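Local atomic coordinates of Phosphoglucomutase/phosphomannomutase family protein (Burkholderia thailandensis, PDB entry 3UW2), a protein that probably moves a phosphate group between positions on the same sugar molecule, as a metal-dependent member of the phosphohexose mutase family. Residues G71-P76 / D229-N234; R34-K39 / P134-F139; V121-V126 / V142-A147; T427-R432 / L441-N446; D176-Y181 / G207-R212. All blocks are in the same frame, centred on the assembly; numbering follows the deposited sequence. Where two conformers were deposited one is given.

Contact 1 (G71-P76 / D229-N234). With EDO (1,2-ethanediol), chain C.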
# COMPACT_ATOMS: atom_id res chain seq x y z
N GLY A 71 9.00 9.17 -9.97
CA GLY A 71 9.74 10.34 -10.43
C GLY A 71 11.14 10.55 -9.83
O GLY A 71 11.60 11.73 -9.65
N ARG A 72 11.81 9.43 -9.53
CA ARG A 72 13.11 9.46 -8.93
C ARG A 72 14.19 9.73 -9.97
O ARG A 72 14.02 9.41 -11.16
CB ARG A 72 13.36 8.16 -8.14
CG ARG A 72 12.63 8.16 -6.80
CD ARG A 72 12.50 6.75 -6.15
NE ARG A 72 11.68 6.90 -4.92
CZ ARG A 72 12.11 7.20 -3.71
NH1 ARG A 72 13.43 7.30 -3.42
NH2 ARG A 72 11.20 7.41 -2.77
N LEU A 73 15.31 10.32 -9.53
CA LEU A 73 16.41 10.71 -10.47
C LEU A 73 17.00 9.54 -11.21
O LEU A 73 17.34 9.66 -12.41
CB LEU A 73 17.54 11.48 -9.77
CG LEU A 73 17.08 12.58 -8.75
CD1 LEU A 73 18.13 12.94 -7.67
CD2 LEU A 73 16.49 13.76 -9.45
N SER A 74 17.16 8.42 -10.49
CA SER A 74 17.64 7.14 -11.08
C SER A 74 16.60 6.39 -11.92
O SER A 74 16.94 5.41 -12.63
CB SER A 74 18.10 6.19 -9.98
OG SER A 74 17.02 5.82 -9.06
N GLY A 75 15.33 6.82 -11.84
CA GLY A 75 14.24 6.19 -12.60
C GLY A 75 14.46 5.95 -14.09
O GLY A 75 14.33 4.83 -14.60
N PRO A 76 14.81 7.01 -14.82
CA PRO A 76 14.86 6.78 -16.31
C PRO A 76 15.97 5.74 -16.64
O PRO A 76 15.80 4.89 -17.50
CB PRO A 76 15.28 8.16 -16.85
CG PRO A 76 14.73 9.14 -15.84
CD PRO A 76 14.87 8.46 -14.46
N ASP A 229 9.81 16.30 -8.15
CA ASP A 229 11.17 16.66 -7.89
C ASP A 229 11.79 15.53 -7.07
O ASP A 229 11.55 15.47 -5.88
CB ASP A 229 11.25 18.02 -7.14
CG ASP A 229 12.69 18.47 -6.98
OD1 ASP A 229 13.58 17.61 -7.03
OD2 ASP A 229 12.97 19.67 -6.79
N GLY A 230 12.58 14.68 -7.72
CA GLY A 230 13.10 13.49 -7.05
C GLY A 230 14.16 13.78 -5.99
O GLY A 230 14.61 12.86 -5.34
N ASN A 231 14.56 15.04 -5.82
CA ASN A 231 15.39 15.44 -4.65
C ASN A 231 14.53 15.56 -3.37
O ASN A 231 15.07 15.78 -2.28
CB ASN A 231 16.07 16.82 -4.85
CG ASN A 231 16.97 16.89 -6.09
OD1 ASN A 231 17.80 16.00 -6.34
ND2 ASN A 231 16.82 17.99 -6.87
N PHE A 232 13.21 15.49 -3.50
CA PHE A 232 12.31 15.71 -2.33
C PHE A 232 12.77 16.84 -1.40
O PHE A 232 13.09 16.57 -0.23
CB PHE A 232 12.08 14.44 -1.48
CG PHE A 232 11.67 13.22 -2.26
CD1 PHE A 232 10.70 13.28 -3.27
CD2 PHE A 232 12.19 11.97 -1.90
CE1 PHE A 232 10.33 12.15 -3.96
CE2 PHE A 232 11.82 10.81 -2.59
CZ PHE A 232 10.91 10.90 -3.66
N PRO A 233 12.77 18.10 -1.91
CA PRO A 233 13.42 19.17 -1.19
C PRO A 233 12.49 19.76 -0.11
O PRO A 233 12.91 20.62 0.66
CB PRO A 233 13.71 20.20 -2.30
CG PRO A 233 12.54 20.00 -3.28
CD PRO A 233 12.45 18.48 -3.30
N ASN A 234 11.23 19.31 -0.05
CA ASN A 234 10.26 19.85 0.93
C ASN A 234 9.98 18.97 2.11
O ASN A 234 10.32 19.33 3.20
CB ASN A 234 8.96 20.28 0.27
CG ASN A 234 9.19 21.38 -0.68
OD1 ASN A 234 9.53 22.49 -0.26
ND2 ASN A 234 9.10 21.08 -1.99
C1 EDO C . 12.55 12.24 -13.91
O1 EDO C . 11.13 12.20 -13.67
C2 EDO C . 13.39 12.39 -12.64
O2 EDO C . 12.58 13.11 -11.71
O HOH W 1 15.27 10.57 -6.80
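Arg72 brings its guanidinium up to the rim of the Phe232 ring. From CB, CG stands anti to the carbonyl carbon (chi1 -77°) and the chain runs extended to NE, which carries the guanidinium to the ring. At NE the first partner is Asp70, in a salt bridge. CZ lies in the plane of the Phe232 ring, at its edge, 3.8 Å from Phe232 CE2. NH2 of Arg72 comes closest, 3.5 Å from Phe232 CE2, and the ring edge sits over one face of the guanidinium. The two planes are 73° apart. The N-H groups are used by the backbone instead: NH2 bonds Asn132 O and Ser130 O, and NH1 bonds Pro133 O.

Next along the chain, Leu73 CD1 touches Asn231 OD1 at 3.4 Å, while its CD2 faces Gly230 CA. A water joins the backbones, accepting from Leu73 N and donating to Gly230 O. Asp229 OD1 accepts from Asn231 N in an Asx turn. Gly71 O also takes a bond from a bound ethanediol.

Segment 71-76 leads from strand 64-69 into helix 75-88. Segment 229-234 belongs to the loop between strand 221-224 and helix 246-254, so the contact bridges the first two alpha/beta/alpha domains.

Contact 2 (R34-K39 / P134-F139)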
# COMPACT_ATOMS: atom_id res chain seq x y z
N ARG A 34 14.44 -3.74 -3.27
CA ARG A 34 14.76 -2.37 -2.87
C ARG A 34 16.27 -2.27 -2.62
O ARG A 34 16.82 -3.17 -2.00
CB ARG A 34 14.05 -2.02 -1.55
CG ARG A 34 12.55 -1.93 -1.71
CD ARG A 34 11.91 -1.17 -0.55
NE ARG A 34 12.01 -1.96 0.66
CZ ARG A 34 11.01 -2.68 1.15
NH1 ARG A 34 9.83 -2.66 0.54
NH2 ARG A 34 11.18 -3.39 2.26
N GLY A 35 16.90 -1.16 -3.04
CA GLY A 35 18.32 -0.97 -2.95
C GLY A 35 18.66 0.51 -3.03
O GLY A 35 17.78 1.37 -3.18
N VAL A 36 19.94 0.82 -2.88
CA VAL A 36 20.39 2.23 -2.81
C VAL A 36 21.35 2.42 -4.01
O VAL A 36 22.35 1.71 -4.15
CB VAL A 36 21.11 2.56 -1.49
CG1 VAL A 36 21.66 4.00 -1.52
CG2 VAL A 36 20.21 2.32 -0.26
N ILE A 37 21.03 3.38 -4.86
CA ILE A 37 21.82 3.73 -6.03
C ILE A 37 23.28 3.90 -5.65
O ILE A 37 23.60 4.51 -4.63
CB ILE A 37 21.35 5.08 -6.61
CG1 ILE A 37 19.88 4.99 -7.02
CG2 ILE A 37 22.26 5.52 -7.75
CD1 ILE A 37 19.51 3.94 -8.04
N GLY A 38 24.17 3.35 -6.47
CA GLY A 38 25.60 3.54 -6.25
C GLY A 38 26.12 2.62 -5.16
O GLY A 38 27.31 2.58 -4.92
N LYS A 39 25.23 1.87 -4.51
CA LYS A 39 25.68 0.92 -3.49
C LYS A 39 25.18 -0.49 -3.72
O LYS A 39 25.96 -1.42 -3.75
CB LYS A 39 25.26 1.33 -2.10
CG LYS A 39 25.69 2.73 -1.72
CD LYS A 39 25.82 2.74 -0.22
CE LYS A 39 24.58 3.31 0.47
NZ LYS A 39 24.93 4.68 0.96
N PRO A 134 15.73 10.03 -1.47
CA PRO A 134 15.99 10.19 -2.90
C PRO A 134 16.86 9.13 -3.60
O PRO A 134 16.66 8.87 -4.84
CB PRO A 134 16.72 11.54 -2.99
CG PRO A 134 16.28 12.32 -1.76
CD PRO A 134 15.73 11.33 -0.77
N ASP A 135 17.82 8.59 -2.86
CA ASP A 135 18.83 7.67 -3.39
C ASP A 135 18.36 6.20 -3.37
O ASP A 135 19.10 5.30 -3.79
CB ASP A 135 20.20 7.84 -2.65
CG ASP A 135 20.09 7.84 -1.12
OD1 ASP A 135 18.97 8.03 -0.57
OD2 ASP A 135 21.15 7.71 -0.45
N TYR A 136 17.14 5.96 -2.86
CA TYR A 136 16.55 4.63 -2.86
C TYR A 136 15.73 4.44 -4.07
O TYR A 136 15.10 5.38 -4.60
CB TYR A 136 15.60 4.43 -1.69
CG TYR A 136 16.33 4.30 -0.38
CD1 TYR A 136 16.99 5.38 0.15
CD2 TYR A 136 16.39 3.08 0.29
CE1 TYR A 136 17.67 5.28 1.36
CE2 TYR A 136 17.07 2.95 1.50
CZ TYR A 136 17.70 4.06 2.02
OH TYR A 136 18.41 3.95 3.20
N ASN A 137 15.70 3.20 -4.49
CA ASN A 137 14.83 2.81 -5.56
C ASN A 137 14.53 1.29 -5.49
O ASN A 137 14.98 0.60 -4.57
CB ASN A 137 15.37 3.29 -6.92
CG ASN A 137 14.23 3.65 -7.90
OD1 ASN A 137 13.14 3.09 -7.83
ND2 ASN A 137 14.48 4.57 -8.78
N GLY A 138 13.79 0.75 -6.45
CA GLY A 138 13.32 -0.62 -6.22
C GLY A 138 12.40 -1.06 -7.27
O GLY A 138 12.21 -0.32 -8.30
N PHE A 139 11.80 -2.24 -7.08
CA PHE A 139 10.91 -2.78 -8.13
C PHE A 139 9.71 -3.46 -7.47
O PHE A 139 9.89 -4.30 -6.56
CB PHE A 139 11.67 -3.79 -8.99
CG PHE A 139 12.99 -3.24 -9.56
CD1 PHE A 139 13.04 -2.75 -10.84
CD2 PHE A 139 14.18 -3.27 -8.78
CE1 PHE A 139 14.24 -2.24 -11.36
CE2 PHE A 139 15.38 -2.77 -9.28
CZ PHE A 139 15.41 -2.24 -10.60
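Gly35 and Asn137 form a hydrogen-bonded antiparallel pair. Gly35 N donates to Asn137 O at 3.0 Å. Asn137 N returns a nearly straight bond to Gly35 O, 3.1 Å long at 170°. Two residues on, Ile37 N reaches Asp135 O at 2.9 Å, which carries the ladder just past the end of strand 34-36. The carbonyls also take weaker CA-H...O contacts: Arg34 CA meets Asn137 O, Tyr136 CA meets Gly35 O and Val36 CA meets Asp135 O.

Backbone groups of Val36 find partners away from the other strand. Its N bonds Thr40 OG1, and its O accepts from Lys39 N. Tyr136 O receives a weak bond from Arg72. The side chain of Asn137 is satisfied at both ends: OD1 accepts from Gly138 N at 2.8 Å, and ND2 bonds Ser74 OG. The guanidinium of Arg34 forms a salt bridge with Asp32, and its side chain lies about 5 Å from a bound phosphate.

Val36 and Tyr136 project from the same face of the sheet as Arg34. Val36 CG2 stands over one face of the Tyr136 ring, 3.8 Å from its centroid, in a CH-pi contact. CG2 lies anti to the carbonyl carbon (CG1 at chi1 176°), which turns it to the ring.

The other face carries Asn137, which packs with Ile37 on Leu78 of helix 75-88. Strand 136-143 lies between strands 33-36 and 124-127, and its Phe139 rests on helix 43-59.

Contact 3 (V121-V126 / V142-A147)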
# COMPACT_ATOMS: atom_id res chain seq x y z
N VAL A 121 -1.77 -7.34 -21.42
CA VAL A 121 -0.44 -7.70 -20.87
C VAL A 121 -0.56 -7.79 -19.36
O VAL A 121 -0.70 -6.77 -18.71
CB VAL A 121 0.64 -6.65 -21.26
CG1 VAL A 121 2.02 -7.00 -20.67
CG2 VAL A 121 0.80 -6.47 -22.78
N ASP A 122 -0.45 -8.97 -18.78
CA ASP A 122 -0.85 -9.10 -17.40
C ASP A 122 0.30 -9.21 -16.42
O ASP A 122 0.09 -9.53 -15.24
CB ASP A 122 -1.89 -10.22 -17.22
CG ASP A 122 -1.33 -11.61 -17.48
OD1 ASP A 122 -0.23 -11.73 -18.01
OD2 ASP A 122 -2.02 -12.59 -17.14
N SER A 123 1.52 -8.88 -16.86
CA SER A 123 2.62 -8.75 -15.84
C SER A 123 3.16 -7.31 -15.87
O SER A 123 3.07 -6.67 -16.91
CB SER A 123 3.74 -9.75 -16.18
OG SER A 123 3.21 -11.06 -16.19
N CYS A 124 3.68 -6.78 -14.77
CA CYS A 124 4.29 -5.43 -14.83
C CYS A 124 5.34 -5.30 -13.81
O CYS A 124 5.29 -6.02 -12.79
CB CYS A 124 3.29 -4.29 -14.59
SG CYS A 124 2.48 -4.33 -12.97
N ILE A 125 6.24 -4.37 -14.04
CA ILE A 125 7.21 -4.06 -13.01
C ILE A 125 7.23 -2.53 -12.91
O ILE A 125 7.34 -1.85 -13.91
CB ILE A 125 8.62 -4.55 -13.39
CG1 ILE A 125 8.61 -6.07 -13.55
CG2 ILE A 125 9.62 -4.13 -12.32
CD1 ILE A 125 9.90 -6.59 -14.22
N VAL A 126 7.10 -2.00 -11.71
CA VAL A 126 7.15 -0.57 -11.53
C VAL A 126 8.48 -0.29 -10.85
O VAL A 126 8.81 -0.89 -9.80
CB VAL A 126 5.93 -0.02 -10.74
CG1 VAL A 126 6.02 1.53 -10.68
CG2 VAL A 126 4.58 -0.42 -11.44
N VAL A 142 4.42 -7.55 -10.69
CA VAL A 142 3.19 -8.35 -10.84
C VAL A 142 3.42 -9.37 -11.93
O VAL A 142 3.67 -9.01 -13.09
CB VAL A 142 1.95 -7.47 -11.07
CG1 VAL A 142 0.74 -8.38 -11.39
CG2 VAL A 142 1.69 -6.64 -9.80
N LEU A 143 3.33 -10.65 -11.57
CA LEU A 143 3.60 -11.71 -12.56
C LEU A 143 2.29 -12.48 -12.90
O LEU A 143 1.75 -13.19 -12.06
CB LEU A 143 4.70 -12.65 -12.09
CG LEU A 143 4.78 -14.03 -12.81
CD1 LEU A 143 5.18 -13.88 -14.27
CD2 LEU A 143 5.61 -15.08 -12.07
N ARG A 144 1.76 -12.27 -14.09
CA ARG A 144 0.47 -12.87 -14.51
C ARG A 144 -0.65 -12.60 -13.47
O ARG A 144 -1.41 -13.49 -13.11
CB ARG A 144 0.58 -14.40 -14.91
CG ARG A 144 1.62 -14.61 -16.04
CD ARG A 144 1.76 -16.05 -16.56
NE ARG A 144 0.46 -16.59 -16.84
CZ ARG A 144 -0.16 -17.57 -16.18
NH1 ARG A 144 0.43 -18.23 -15.18
NH2 ARG A 144 -1.39 -17.82 -16.49
N GLY A 145 -0.81 -11.33 -13.06
CA GLY A 145 -1.86 -10.95 -12.13
C GLY A 145 -1.52 -11.13 -10.68
O GLY A 145 -2.27 -10.64 -9.83
N ALA A 146 -0.44 -11.86 -10.37
CA ALA A 146 -0.08 -12.10 -8.95
C ALA A 146 1.06 -11.18 -8.46
O ALA A 146 2.12 -11.06 -9.11
CB ALA A 146 0.31 -13.57 -8.73
N ALA A 147 0.87 -10.60 -7.28
CA ALA A 147 1.88 -9.78 -6.67
C ALA A 147 2.81 -10.76 -5.92
O ALA A 147 2.51 -11.19 -4.80
CB ALA A 147 1.27 -8.74 -5.72
O HOH W 2 -2.89 -15.31 -17.46
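Ser123 OG takes the N-H of Arg144 in a 2.8 Å bond, bent only slightly at 164°. The hydroxyl sits anti to the carbonyl carbon (chi1 -58°), which sends it across to the turn that follows strand 136-143. One residue before, Asp122 O accepts from Gly145 N at 3.0 Å. One residue after, Cys124 and Val142 exchange two backbone bonds. Cys124 N meets Val142 O at 2.8 Å. Val142 N meets Cys124 O at 2.7 Å. On the side of the sheet that these two residues share, Cys124 SG packs against Val142 CB at 3.7 Å.

Asp122 lies alongside Arg144, both side chains pointing the same way. Its carboxylate covers the base of the arginine, with OD2 3.6 Å from Arg144 CA. The charged ends do not meet directly. A water links them, donating to Asp122 OD2 and accepting from Arg144 NH2, while Arg144 NH1 bonds Gln60.

Farther out, Leu143 packs on Phe53, Glu56 and Val57 of helix 43-59. On the opposite side, Cys124 and Val142 both touch Tyr105 of helix 101-107. Ser123 and Ile125 are backbone-bonded to Val66 of strand 64-69.

Leu143 and Ala146 are joined by two backbone bonds round a type I' turn, with Arg144 and Gly145 at its corners. This is a tight two-residue beta hairpin. It follows the longer hairpin of strands 124-127 and 136-143 in the mixed sheet of the alpha/beta/alpha domain I.

Contact 4 (T427-R432 / L441-N446)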
# COMPACT_ATOMS: atom_id res chain seq x y z
N THR A 427 -3.86 -15.99 16.51
CA THR A 427 -2.49 -16.38 16.06
C THR A 427 -2.33 -16.41 14.52
O THR A 427 -1.43 -17.10 14.01
CB THR A 427 -2.02 -17.76 16.63
OG1 THR A 427 -3.01 -18.77 16.33
CG2 THR A 427 -1.80 -17.73 18.13
N ILE A 428 -3.12 -15.68 13.75
CA ILE A 428 -2.88 -15.77 12.28
C ILE A 428 -1.58 -15.04 11.89
O ILE A 428 -1.08 -15.23 10.81
CB ILE A 428 -3.92 -15.08 11.36
CG1 ILE A 428 -4.65 -13.99 12.07
CG2 ILE A 428 -4.77 -16.09 10.57
CD1 ILE A 428 -5.40 -13.17 11.05
N ASP A 429 -1.12 -14.12 12.75
CA ASP A 429 0.03 -13.26 12.44
C ASP A 429 0.49 -12.74 13.79
O ASP A 429 -0.14 -11.82 14.29
CB ASP A 429 -0.46 -12.07 11.61
CG ASP A 429 0.68 -11.26 10.97
OD1 ASP A 429 1.83 -11.37 11.43
OD2 ASP A 429 0.41 -10.53 9.98
N GLY A 430 1.54 -13.31 14.37
CA GLY A 430 1.97 -12.91 15.74
C GLY A 430 0.93 -13.27 16.79
O GLY A 430 0.21 -14.26 16.64
N LEU A 431 0.86 -12.52 17.88
CA LEU A 431 -0.11 -12.80 18.91
C LEU A 431 -0.98 -11.56 18.97
O LEU A 431 -0.50 -10.53 19.45
CB LEU A 431 0.57 -13.00 20.29
CG LEU A 431 1.34 -14.31 20.50
CD1 LEU A 431 1.74 -14.54 21.95
CD2 LEU A 431 0.52 -15.50 20.00
N ARG A 432 -2.23 -11.63 18.48
CA ARG A 432 -3.18 -10.57 18.72
C ARG A 432 -4.04 -10.98 19.92
O ARG A 432 -4.86 -11.91 19.84
CB ARG A 432 -4.04 -10.30 17.46
CG ARG A 432 -5.16 -9.33 17.84
CD ARG A 432 -5.73 -8.68 16.61
NE ARG A 432 -6.98 -7.99 16.88
CZ ARG A 432 -7.23 -6.79 16.42
NH1 ARG A 432 -6.34 -6.17 15.65
NH2 ARG A 432 -8.41 -6.20 16.68
N LEU A 441 -1.09 -6.41 20.34
CA LEU A 441 -0.52 -7.15 19.22
C LEU A 441 1.00 -7.17 19.39
O LEU A 441 1.60 -6.11 19.56
CB LEU A 441 -0.88 -6.50 17.89
CG LEU A 441 -0.14 -7.09 16.66
CD1 LEU A 441 -0.59 -8.52 16.35
CD2 LEU A 441 -0.27 -6.23 15.41
N ALA A 442 1.59 -8.36 19.38
CA ALA A 442 3.04 -8.57 19.24
C ALA A 442 3.25 -9.46 18.04
O ALA A 442 2.64 -10.53 17.95
CB ALA A 442 3.61 -9.24 20.47
N ARG A 443 4.08 -9.02 17.10
CA ARG A 443 4.32 -9.83 15.89
C ARG A 443 5.74 -9.66 15.37
O ARG A 443 6.50 -8.86 15.88
CB ARG A 443 3.28 -9.52 14.79
CG ARG A 443 3.45 -8.17 14.09
CD ARG A 443 2.37 -7.93 13.05
NE ARG A 443 2.67 -8.56 11.77
CZ ARG A 443 3.32 -7.99 10.76
NH1 ARG A 443 3.76 -6.72 10.84
NH2 ARG A 443 3.51 -8.67 9.64
N SER A 444 6.12 -10.43 14.36
CA SER A 444 7.42 -10.14 13.75
C SER A 444 7.23 -9.29 12.50
O SER A 444 6.26 -9.50 11.72
CB SER A 444 8.21 -11.42 13.46
OG SER A 444 8.62 -12.05 14.67
N SER A 445 8.12 -8.33 12.30
CA SER A 445 8.15 -7.62 11.04
C SER A 445 8.59 -8.58 9.93
O SER A 445 9.03 -9.69 10.21
CB SER A 445 9.10 -6.44 11.09
OG SER A 445 9.79 -6.34 9.84
N ASN A 446 8.47 -8.13 8.69
CA ASN A 446 8.96 -8.90 7.56
C ASN A 446 10.07 -8.23 6.79
O ASN A 446 10.37 -8.65 5.68
CB ASN A 446 7.80 -9.31 6.65
CG ASN A 446 7.03 -10.48 7.21
OD1 ASN A 446 7.62 -11.48 7.60
ND2 ASN A 446 5.71 -10.36 7.29
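Ala442 O accepts from Leu431 N in a 2.7 Å backbone bond, 171° at the hydrogen. The same oxygen takes a CA-H...O contact from Gly430 CA at 3.3 Å. The return bond, Ala442 N to Leu431 O, is 3.0 Å long. Leu431 O is also approached by Leu441 CA. Together these make Leu431 and Ala442 a hydrogen-bonded antiparallel pair, next to the non-hydrogen-bonded pair of Arg432 and Leu441.

Where the ladder ends, a salt bridge continues the contact. Arg443 NE meets Asp429 OD1 at 3.0 Å with an almost linear N-H. The oxygen lies in the guanidinium plane, at its edge. It is approached from above the carboxylate plane, and the two planes are 79° apart. The aspartate CG is anti to its backbone N (chi1 -168°), which sends the carboxylate to the arginine. Its OD2 bonds Thr328 N, so the group is held from two directions.

Gly430 packs against the base of the arginine, its CA 3.8 Å from Arg443 CB. Leu441 CD1 lies 3.7 Å from Leu431 O and also touches Asp429 O and Arg432 CB. Arg432 reaches Val306 O and Cys308 O through NH1, and its NE pairs with Glu434.

These residues lie at the open end of the hairpin of strands 431-435 and 438-444, in the antiparallel sheet of the C-terminal domain. Asp429 and Arg432 tie that end to loops of domain III.

Contact 5 (D176-Y181 / G207-R212)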
# COMPACT_ATOMS: atom_id res chain seq x y z
N ASP A 176 1.02 5.61 -23.65
CA ASP A 176 0.50 6.43 -22.57
C ASP A 176 -0.91 5.94 -22.21
O ASP A 176 -1.84 6.05 -22.97
CB ASP A 176 0.55 7.94 -22.92
CG ASP A 176 0.15 8.86 -21.72
OD1 ASP A 176 -0.23 8.44 -20.63
OD2 ASP A 176 0.20 10.06 -21.90
N VAL A 177 -1.03 5.44 -21.00
CA VAL A 177 -2.26 4.84 -20.46
C VAL A 177 -3.05 5.83 -19.51
O VAL A 177 -4.15 5.51 -18.98
CB VAL A 177 -1.88 3.55 -19.68
CG1 VAL A 177 -1.40 3.89 -18.28
CG2 VAL A 177 -3.08 2.61 -19.58
N ALA A 178 -2.56 7.06 -19.39
CA ALA A 178 -3.20 8.03 -18.47
C ALA A 178 -4.64 8.39 -18.83
O ALA A 178 -5.51 8.46 -17.96
CB ALA A 178 -2.34 9.30 -18.36
N ASP A 179 -4.90 8.63 -20.11
CA ASP A 179 -6.23 9.02 -20.54
C ASP A 179 -7.21 7.87 -20.26
O ASP A 179 -8.30 8.13 -19.79
CB ASP A 179 -6.29 9.30 -22.04
CG ASP A 179 -5.61 10.59 -22.43
OD1 ASP A 179 -5.21 11.39 -21.56
OD2 ASP A 179 -5.46 10.80 -23.65
N GLN A 180 -6.84 6.62 -20.61
CA GLN A 180 -7.73 5.47 -20.30
C GLN A 180 -7.99 5.41 -18.79
O GLN A 180 -9.09 5.16 -18.33
CB GLN A 180 -7.13 4.13 -20.65
CG GLN A 180 -7.17 3.78 -22.10
CD GLN A 180 -6.55 2.43 -22.35
OE1 GLN A 180 -5.53 2.32 -23.03
NE2 GLN A 180 -7.19 1.40 -21.84
N TYR A 181 -6.95 5.61 -18.01
CA TYR A 181 -7.12 5.54 -16.54
C TYR A 181 -8.11 6.61 -16.01
O TYR A 181 -9.10 6.32 -15.31
CB TYR A 181 -5.77 5.73 -15.92
CG TYR A 181 -5.75 5.69 -14.38
CD1 TYR A 181 -5.77 4.48 -13.68
CD2 TYR A 181 -5.65 6.87 -13.67
CE1 TYR A 181 -5.71 4.49 -12.25
CE2 TYR A 181 -5.61 6.89 -12.29
CZ TYR A 181 -5.63 5.69 -11.57
OH TYR A 181 -5.55 5.72 -10.16
N GLY A 207 1.66 13.56 -7.92
CA GLY A 207 1.10 14.92 -8.09
C GLY A 207 0.40 15.27 -9.40
O GLY A 207 -0.78 15.66 -9.41
N PRO A 208 1.10 15.11 -10.54
CA PRO A 208 0.45 15.44 -11.81
C PRO A 208 -0.86 14.70 -12.09
O PRO A 208 -1.89 15.33 -12.40
CB PRO A 208 1.54 15.12 -12.86
CG PRO A 208 2.84 15.23 -12.10
CD PRO A 208 2.49 14.64 -10.73
N LEU A 209 -0.86 13.37 -12.05
CA LEU A 209 -2.08 12.66 -12.36
C LEU A 209 -3.14 12.77 -11.25
O LEU A 209 -4.33 12.80 -11.53
CB LEU A 209 -1.76 11.18 -12.58
CG LEU A 209 -2.78 10.32 -13.30
CD1 LEU A 209 -3.28 10.94 -14.63
CD2 LEU A 209 -2.09 8.99 -13.57
N ALA A 210 -2.76 12.79 -9.98
CA ALA A 210 -3.83 12.98 -8.95
C ALA A 210 -4.55 14.33 -9.12
O ALA A 210 -5.79 14.38 -9.05
CB ALA A 210 -3.27 12.86 -7.56
N THR A 211 -3.80 15.40 -9.43
CA THR A 211 -4.44 16.71 -9.61
C THR A 211 -5.32 16.70 -10.84
O THR A 211 -6.44 17.19 -10.78
CB THR A 211 -3.43 17.88 -9.58
OG1 THR A 211 -2.38 17.63 -10.53
CG2 THR A 211 -2.82 17.97 -8.17
N ARG A 212 -4.82 16.11 -11.93
CA ARG A 212 -5.61 15.90 -13.14
C ARG A 212 -6.92 15.16 -12.83
O ARG A 212 -7.99 15.61 -13.27
CB ARG A 212 -4.84 15.07 -14.16
CG ARG A 212 -5.61 14.82 -15.45
CD ARG A 212 -4.75 14.08 -16.49
NE ARG A 212 -5.68 13.78 -17.58
CZ ARG A 212 -5.44 13.06 -18.66
NH1 ARG A 212 -4.25 12.55 -18.87
NH2 ARG A 212 -6.42 12.91 -19.55
O HOH W 3 -1.86 11.76 -20.84
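Leu209 reaches across to the other helix with both methyls. CD1 comes within 4.2 Å of Ala178 CB, and CD2 lies 4.1 Å from Tyr181 CD2, placed obliquely to the ring. With CG anti to the backbone N (chi1 -162°), the two methyls face helix 178-186. Val103 of helix 101-107 and Pro100 press on the same leucine.

One turn on, Arg212 stretches fully extended to Asp179. Both terminal nitrogens grip one oxygen: NH2 is 2.8 Å from Asp179 OD1, and NH1 is 3.1 Å from Asp179 OD1. The oxygen lies in the plane of the guanidinium, and the carboxylate is turned 82° from it. NH2 approaches from above the carboxylate plane, whereas NH1 comes nearly along the C-O axis. Ala178 CB backs the arginine tip, 3.8 Å from Arg212 NH1, and Ala178 O lies over one guanidinium face. Asp179 and Arg212 are exposed, whereas Ala178, Tyr181 and Leu209 are buried, so the salt bridge lies at the margin of the apolar contact.

Asp176 caps the first turn of helix 178-186, with OD1 accepting from Ala178 N at 3.0 Å. A water donates to its OD2 and makes a weak bond to Arg212 NH1. On the buried side, Tyr181 meets Phe106 edge-to-face, and its hydroxyl bonds Asp363.

This is helix-to-helix packing with an apolar inside and a charged rim. Helix 178-186 follows strand 172-174 of the domain I sheet, and helix 206-216 follows strand 197-200 of domain II. The contact thus lies where the chain passes from one alpha/beta/alpha unit to the next.

Contacts 1 and 2 touch, with centres 12 Å apart. Gly230 O of contact 1 packs on Pro134 CB of contact 2 at 3.4 Å. Both lie near the zinc ion, which is held by Asp264, Asp266 and Asp268: Arg72 of contact 1 has its side chain about 8 Å from the metal, and Arg34 of contact 2 about 9 Å. Contact 3 shares strand 136-143 with contact 2, and Phe139 packs on Ile125 between them. Contact 4 comes within about 6 Å of contact 2 at the nearest atoms. Contact 5 is farthest from contact 4, their centres 38 Å apart on opposite sides of the chain's centre.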